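Local coordinates for protein (hdlp (histone deacetylase-like protein)) (Aquifex aeolicus, PDB 1C3P), which is a zinc-binding bacterial relative of the histone deacetylases, probably a deacetylase, and has been linked to acetoin breakdown, at residues N272-R283 / R304-L313. Numbering follows the deposited sequence.
Sequences NVAFLKAFNIVR and RAWTLIWCEL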
loop_
_atom_site.group_PDB
_atom_site.type_symbol
_atom_site.label_atom_id
_atom_site.label_comp_id
_atom_site.label_asym_id
_atom_site.label_seq_id
_atom_site.Cartn_x
_atom_site.Cartn_y
_atom_site.Cartn_z
ATOM N N ASN A 272 5.365 5.994 13.695
ATOM C CA ASN A 272 4.077 5.299 13.490
ATOM C C ASN A 272 2.941 6.241 13.812
ATOM O O ASN A 272 1.836 6.094 13.295
ATOM C CB ASN A 272 3.841 4.137 14.461
ATOM C CG ASN A 272 4.755 2.990 14.265
ATOM O OD1 ASN A 272 4.782 2.083 15.105
ATOM N ND2 ASN A 272 5.496 2.983 13.158
ATOM N N VAL A 273 3.195 7.151 14.750
ATOM C CA VAL A 273 2.173 8.101 15.166
ATOM C C VAL A 273 1.881 9.143 14.094
ATOM O O VAL A 273 0.754 9.589 13.960
ATOM C CB VAL A 273 2.560 8.765 16.494
ATOM C CG1 VAL A 273 1.583 9.865 16.838
ATOM C CG2 VAL A 273 2.520 7.707 17.603
ATOM N N ALA A 274 2.890 9.526 13.319
ATOM C CA ALA A 274 2.646 10.470 12.238
ATOM C C ALA A 274 1.909 9.696 11.126
ATOM O O ALA A 274 1.070 10.261 10.418
ATOM C CB ALA A 274 3.978 11.037 11.722
ATOM N N PHE A 275 2.232 8.406 10.982
ATOM C CA PHE A 275 1.598 7.537 9.982
ATOM C C PHE A 275 0.103 7.501 10.290
ATOM O O PHE A 275 -0.749 7.627 9.401
ATOM C CB PHE A 275 2.201 6.129 10.083
ATOM C CG PHE A 275 1.549 5.100 9.202
ATOM C CD1 PHE A 275 1.730 5.109 7.825
ATOM C CD2 PHE A 275 0.791 4.083 9.773
ATOM C CE1 PHE A 275 1.164 4.109 7.027
ATOM C CE2 PHE A 275 0.219 3.079 8.989
ATOM C CZ PHE A 275 0.409 3.094 7.615
ATOM N N LEU A 276 -0.201 7.354 11.572
ATOM C CA LEU A 276 -1.575 7.303 12.043
ATOM C C LEU A 276 -2.253 8.659 11.816
ATOM O O LEU A 276 -3.397 8.716 11.356
ATOM C CB LEU A 276 -1.581 6.911 13.530
ATOM C CG LEU A 276 -2.916 6.569 14.212
ATOM C CD1 LEU A 276 -2.672 6.356 15.706
ATOM C CD2 LEU A 276 -3.910 7.676 14.029
ATOM N N LYS A 277 -1.570 9.757 12.137
ATOM C CA LYS A 277 -2.180 11.061 11.913
ATOM C C LYS A 277 -2.463 11.330 10.449
ATOM O O LYS A 277 -3.454 11.979 10.109
ATOM C CB LYS A 277 -1.313 12.196 12.460
ATOM C CG LYS A 277 -1.415 12.367 13.939
ATOM C CD LYS A 277 -1.025 13.785 14.323
ATOM C CE LYS A 277 -1.950 14.796 13.659
ATOM N NZ LYS A 277 -1.613 16.189 14.050
ATOM N N ALA A 278 -1.592 10.831 9.576
ATOM C CA ALA A 278 -1.772 11.027 8.135
ATOM C C ALA A 278 -3.096 10.388 7.712
ATOM O O ALA A 278 -3.901 10.966 6.967
ATOM C CB ALA A 278 -0.597 10.373 7.367
ATOM N N PHE A 279 -3.313 9.177 8.199
ATOM C CA PHE A 279 -4.535 8.432 7.917
ATOM C C PHE A 279 -5.769 9.240 8.347
ATOM O O PHE A 279 -6.753 9.358 7.604
ATOM C CB PHE A 279 -4.484 7.104 8.682
ATOM C CG PHE A 279 -5.760 6.317 8.629
ATOM C CD1 PHE A 279 -6.196 5.742 7.434
ATOM C CD2 PHE A 279 -6.510 6.120 9.783
ATOM C CE1 PHE A 279 -7.370 4.972 7.401
ATOM C CE2 PHE A 279 -7.678 5.354 9.760
ATOM C CZ PHE A 279 -8.109 4.776 8.569
ATOM N N ASN A 280 -5.710 9.795 9.552
ATOM C CA ASN A 280 -6.827 10.571 10.062
ATOM C C ASN A 280 -7.023 11.905 9.366
ATOM O O ASN A 280 -8.147 12.398 9.263
ATOM C CB ASN A 280 -6.695 10.752 11.578
ATOM C CG ASN A 280 -6.873 9.437 12.322
ATOM O OD1 ASN A 280 -7.698 8.607 11.936
ATOM N ND2 ASN A 280 -6.130 9.257 13.404
ATOM N N ILE A 281 -5.934 12.484 8.879
ATOM C CA ILE A 281 -6.020 13.736 8.139
ATOM C C ILE A 281 -6.781 13.501 6.829
ATOM O O ILE A 281 -7.560 14.352 6.391
ATOM C CB ILE A 281 -4.623 14.282 7.794
ATOM C CG1 ILE A 281 -3.936 14.802 9.054
ATOM C CG2 ILE A 281 -4.737 15.377 6.756
ATOM C CD1 ILE A 281 -2.519 15.312 8.800
ATOM N N VAL A 282 -6.546 12.358 6.190
ATOM C CA VAL A 282 -7.232 12.060 4.934
ATOM C C VAL A 282 -8.727 11.921 5.208
ATOM O O VAL A 282 -9.566 12.457 4.477
ATOM C CB VAL A 282 -6.705 10.758 4.281
ATOM C CG1 VAL A 282 -7.634 10.342 3.151
ATOM C CG2 VAL A 282 -5.301 10.994 3.713
ATOM N N ARG A 283 -9.055 11.222 6.284
ATOM C CA ARG A 283 -10.455 11.025 6.639
ATOM C C ARG A 283 -11.159 12.335 6.996
ATOM O O ARG A 283 -12.352 12.490 6.734
ATOM C CB ARG A 283 -10.555 10.042 7.796
ATOM C CG ARG A 283 -10.077 8.636 7.440
ATOM C CD ARG A 283 -9.931 7.784 8.678
ATOM N NE ARG A 283 -11.215 7.456 9.281
ATOM C CZ ARG A 283 -11.380 7.179 10.567
ATOM N NH1 ARG A 283 -10.338 7.198 11.393
ATOM N NH2 ARG A 283 -12.583 6.868 11.025
ATOM N N ARG A 304 3.197 -3.084 14.152
ATOM C CA ARG A 304 2.732 -2.066 15.072
ATOM C C ARG A 304 1.958 -0.955 14.376
ATOM O O ARG A 304 0.939 -0.489 14.887
ATOM C CB ARG A 304 3.914 -1.451 15.858
ATOM C CG ARG A 304 4.714 -2.413 16.764
ATOM C CD ARG A 304 5.705 -1.606 17.638
ATOM N NE ARG A 304 6.437 -0.651 16.821
ATOM C CZ ARG A 304 6.985 0.479 17.258
ATOM N NH1 ARG A 304 6.903 0.840 18.540
ATOM N NH2 ARG A 304 7.597 1.271 16.391
ATOM N N ALA A 305 2.430 -0.537 13.204
ATOM C CA ALA A 305 1.774 0.552 12.490
ATOM C C ALA A 305 0.382 0.205 12.004
ATOM O O ALA A 305 -0.551 0.989 12.180
ATOM C CB ALA A 305 2.667 1.031 11.307
ATOM N N TRP A 306 0.219 -0.958 11.381
ATOM C CA TRP A 306 -1.113 -1.322 10.936
ATOM C C TRP A 306 -2.000 -1.583 12.135
ATOM O O TRP A 306 -3.217 -1.440 12.051
ATOM C CB TRP A 306 -1.093 -2.536 10.010
ATOM C CG TRP A 306 -0.731 -2.168 8.589
ATOM C CD1 TRP A 306 -0.797 -0.930 8.025
ATOM C CD2 TRP A 306 -0.319 -3.061 7.552
ATOM N NE1 TRP A 306 -0.453 -0.993 6.694
ATOM C CE2 TRP A 306 -0.156 -2.290 6.379
ATOM C CE3 TRP A 306 -0.072 -4.441 7.497
ATOM C CZ2 TRP A 306 0.246 -2.857 5.162
ATOM C CZ3 TRP A 306 0.326 -5.004 6.291
ATOM C CH2 TRP A 306 0.480 -4.208 5.136
ATOM N N THR A 307 -1.401 -1.971 13.254
ATOM C CA THR A 307 -2.208 -2.198 14.443
ATOM C C THR A 307 -2.812 -0.854 14.854
ATOM O O THR A 307 -3.978 -0.794 15.232
ATOM C CB THR A 307 -1.367 -2.837 15.580
ATOM O OG1 THR A 307 -1.109 -4.208 15.245
ATOM C CG2 THR A 307 -2.103 -2.772 16.917
ATOM N N LEU A 308 -2.038 0.230 14.761
ATOM C CA LEU A 308 -2.583 1.549 15.090
ATOM C C LEU A 308 -3.775 1.859 14.176
ATOM O O LEU A 308 -4.803 2.402 14.613
ATOM C CB LEU A 308 -1.517 2.647 14.938
ATOM C CG LEU A 308 -0.339 2.613 15.916
ATOM C CD1 LEU A 308 0.576 3.841 15.707
ATOM C CD2 LEU A 308 -0.899 2.601 17.346
ATOM N N ILE A 309 -3.642 1.518 12.899
ATOM C CA ILE A 309 -4.724 1.758 11.956
ATOM C C ILE A 309 -5.948 0.937 12.346
ATOM O O ILE A 309 -7.073 1.439 12.325
ATOM C CB ILE A 309 -4.340 1.351 10.518
ATOM C CG1 ILE A 309 -3.170 2.200 10.019
ATOM C CG2 ILE A 309 -5.547 1.505 9.608
ATOM C CD1 ILE A 309 -3.482 3.681 9.946
ATOM N N TRP A 310 -5.740 -0.328 12.700
ATOM C CA TRP A 310 -6.888 -1.166 13.057
ATOM C C TRP A 310 -7.585 -0.628 14.314
ATOM O O TRP A 310 -8.819 -0.572 14.375
ATOM C CB TRP A 310 -6.453 -2.616 13.257
ATOM C CG TRP A 310 -7.586 -3.502 13.631
ATOM C CD1 TRP A 310 -7.740 -4.170 14.811
ATOM C CD2 TRP A 310 -8.790 -3.734 12.875
ATOM N NE1 TRP A 310 -8.964 -4.796 14.842
ATOM C CE2 TRP A 310 -9.628 -4.545 13.668
ATOM C CE3 TRP A 310 -9.240 -3.333 11.608
ATOM C CZ2 TRP A 310 -10.892 -4.965 13.236
ATOM C CZ3 TRP A 310 -10.493 -3.746 11.178
ATOM C CH2 TRP A 310 -11.307 -4.556 11.991
ATOM N N CYS A 311 -6.796 -0.216 15.304
ATOM C CA CYS A 311 -7.362 0.344 16.527
ATOM C C CYS A 311 -8.186 1.599 16.231
ATOM O O CYS A 311 -9.272 1.755 16.780
ATOM C CB CYS A 311 -6.256 0.645 17.559
ATOM S SG CYS A 311 -5.514 -0.820 18.359
ATOM N N GLU A 312 -7.691 2.485 15.358
ATOM C CA GLU A 312 -8.439 3.706 14.990
ATOM C C GLU A 312 -9.786 3.353 14.354
ATOM O O GLU A 312 -10.834 3.879 14.735
ATOM C CB GLU A 312 -7.688 4.538 13.943
ATOM C CG GLU A 312 -7.333 5.963 14.316
ATOM C CD GLU A 312 -8.480 6.770 14.896
ATOM O OE1 GLU A 312 -9.550 6.904 14.261
ATOM O OE2 GLU A 312 -8.291 7.285 16.012
ATOM N N LEU A 313 -9.750 2.481 13.351
ATOM C CA LEU A 313 -10.969 2.083 12.643
ATOM C C LEU A 313 -11.957 1.338 13.531
ATOM O O LEU A 313 -13.157 1.612 13.489
ATOM C CB LEU A 313 -10.631 1.188 11.448
ATOM C CG LEU A 313 -9.868 1.789 10.268
ATOM C CD1 LEU A 313 -9.565 0.685 9.268
ATOM C CD2 LEU A 313 -10.696 2.882 9.623
HETATM O O HOH W 1 7.841 2.227 13.477
#
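I309 wedges its CD1 methyl between two phenylalanines of helix 272-286: it lies over one face of the F279 ring, 4.2 Å from the centroid in a CH-pi contact, while CG1 meets F275 CE2 at 3.6 Å. Both rings have CG anti to the backbone N (chi1 174° and 172°), which leans them the same way, one helical turn apart. At the in-plane edge of F279, L313 CD2 comes to 3.4 Å from F279 CZ. A305 CB packs against F275 CD2. On the flank, the side chains of L276 and L308 cross at about a right angle, and L308 CD1 reaches N272 CB at 3.5 Å. The axes of segments 272-283 and 304-313 come within 9.4 Å and cross at -38°; the helices carrying them follow successive parallel strands, 250-254 and 290-292, of the arginase/deacetylase alpha/beta fold, and F279 also touches L253 and Y291 of these strands. F275 approaches the zinc ligand D258 to about 7 Å between side chains. Farther out, E312 is a knob among L276, F279, N280 and R283. R283 NH1 donates to E312 OE1 at 3.0 Å in a salt bridge, in the guanidinium plane but on the anti side of the carboxylate and somewhat out of its plane; NH1 also bonds weakly to N280 OD1, and R283 NH2 forms a second salt bridge, with E288. At the other end, N272 OD1 lies over a face of the R304 guanidinium, whose NH1 is bonded to T350 O.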